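Local coordinates for protein mannan endo-1,6-alpha-mannosidase (Chaetomium thermophilum, PDB 6RY0) that probably cleaves alpha-1,6-mannosidic linkages and, as a transglycosidase, helps transfer GPI-anchored glycoproteins into the fungal cell wall, at residues 147-150 with 151-154. Residues are numbered along the deposited sequence; the frame is centred on the assembly and turned at random.
Sequences NPPD and DKPQ
The carboxamide of Gln154 runs alongside the ring of Pro148, in the opposite direction; its NE2 bonds to the backbone of the loop and its OE1 to a water. On one side NE2 donates to Pro148 O at 3.2 Å; the N-H points almost straight at the oxygen (176°), which lies in the plane of the amide, whereas the nitrogen sits above the carbonyl plane. The same nitrogen also donates to Lys152 O at 3.1 Å, along a more bent path, so two backbone acceptors from the two arms of the loop share one NH2 group. A bend at chi2 (-63°) turns the Gln154 chain back and brings this amide between the arms. At the other end, OE1 accepts from the water at 2.7 Å, and that water donates as well to Asn147 OD1, joining two side-chain amides whose planes stand nearly perpendicular (84°). Asn147 is held further by its ND2, which bonds to Ile417 O in the C-terminal part of the chain.

Between these ends the chain reverses through a type I beta turn, Pro149 to Lys152, closed by the bond from Lys152 N to Pro149 O at 2.9 Å. The loop joins helix 127-142 to helix 155-167 at the periphery of the (alpha/alpha)6 barrel of family 76, away from the calcium site, and Gln154 occupies the N-cap position of the second helix.

The ring of Pro148 packs against two oxygens: CG against Pro153 O at 3.2 Å, a buried carbonyl with no hydrogen-bonding partner in the model, and CD against Gln154 OE1 at 3.6 Å. Lys152 CB approaches Pro148 CB at 3.9 Å, and its CG then meets the ring of Pro149 at CD before the end of the chain leads away.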
loop_
_atom_site.group_PDB
_atom_site.type_symbol
_atom_site.label_atom_id
_atom_site.label_comp_id
_atom_site.label_asym_id
_atom_site.label_seq_id
_atom_site.Cartn_x
_atom_site.Cartn_y
_atom_site.Cartn_z
ATOM N N ASN A 147 -15.664 12.862 4.657
ATOM C CA ASN A 147 -15.840 12.121 5.888
ATOM C C ASN A 147 -17.051 11.224 5.841
ATOM O O ASN A 147 -18.094 11.619 5.328
ATOM C CB ASN A 147 -16.012 13.079 7.059
ATOM C CG ASN A 147 -14.768 13.867 7.384
ATOM O OD1 ASN A 147 -13.633 13.423 7.158
ATOM N ND2 ASN A 147 -14.958 15.042 7.957
ATOM N N PRO A 148 -16.972 10.058 6.477
ATOM C CA PRO A 148 -18.165 9.239 6.730
ATOM C C PRO A 148 -19.177 9.981 7.558
ATOM O O PRO A 148 -18.829 10.967 8.213
ATOM C CB PRO A 148 -17.615 8.040 7.538
ATOM C CG PRO A 148 -16.149 7.970 7.138
ATOM C CD PRO A 148 -15.765 9.424 7.035
ATOM N N PRO A 149 -20.426 9.502 7.574
ATOM C CA PRO A 149 -21.446 10.104 8.438
ATOM C C PRO A 149 -20.997 10.176 9.889
ATOM O O PRO A 149 -20.107 9.446 10.361
ATOM C CB PRO A 149 -22.633 9.159 8.264
ATOM C CG PRO A 149 -22.477 8.640 6.850
ATOM C CD PRO A 149 -20.989 8.399 6.766
ATOM N N ASP A 150 -21.678 11.056 10.618
ATOM C CA ASP A 150 -21.247 11.372 11.956
ATOM C C ASP A 150 -21.259 10.172 12.915
ATOM O O ASP A 150 -20.492 10.134 13.863
ATOM C CB ASP A 150 -22.181 12.420 12.561
ATOM C CG ASP A 150 -22.149 13.748 11.834
ATOM O OD1 ASP A 150 -21.287 13.968 10.977
ATOM O OD2 ASP A 150 -22.997 14.619 12.171
ATOM N N ASP A 151 -22.124 9.219 12.677
ATOM C CA ASP A 151 -22.210 8.064 13.561
ATOM C C ASP A 151 -21.269 6.944 13.162
ATOM O O ASP A 151 -21.240 5.914 13.849
ATOM C CB ASP A 151 -23.639 7.536 13.524
ATOM C CG ASP A 151 -23.969 6.974 12.192
ATOM O OD1 ASP A 151 -23.834 7.726 11.206
ATOM O OD2 ASP A 151 -24.282 5.757 12.140
ATOM N N LYS A 152 -20.501 7.128 12.087
ATOM C CA LYS A 152 -19.652 6.081 11.551
ATOM C C LYS A 152 -18.206 6.372 11.892
ATOM O O LYS A 152 -17.841 7.517 12.152
ATOM C CB LYS A 152 -19.834 5.998 10.024
ATOM C CG LYS A 152 -21.173 5.425 9.585
ATOM C CD LYS A 152 -21.320 3.940 9.899
ATOM C CE LYS A 152 -22.748 3.495 9.632
ATOM N NZ LYS A 152 -22.986 2.091 9.965
ATOM N N PRO A 153 -17.350 5.363 11.839
ATOM C CA PRO A 153 -15.935 5.573 12.129
ATOM C C PRO A 153 -15.323 6.545 11.130
ATOM O O PRO A 153 -15.588 6.472 9.944
ATOM C CB PRO A 153 -15.351 4.175 11.988
ATOM C CG PRO A 153 -16.451 3.250 12.144
ATOM C CD PRO A 153 -17.645 3.950 11.594
ATOM N N GLN A 154 -14.469 7.415 11.623
ATOM C CA GLN A 154 -13.823 8.431 10.833
ATOM C C GLN A 154 -12.444 7.965 10.368
ATOM O O GLN A 154 -11.827 7.083 10.983
ATOM C CB GLN A 154 -13.738 9.724 11.663
ATOM C CG GLN A 154 -15.113 10.280 12.053
ATOM C CD GLN A 154 -15.924 10.684 10.848
ATOM O OE1 GLN A 154 -15.451 11.436 9.994
ATOM N NE2 GLN A 154 -17.127 10.175 10.748
HETATM O O HOH W 1 -13.149 11.193 8.608
#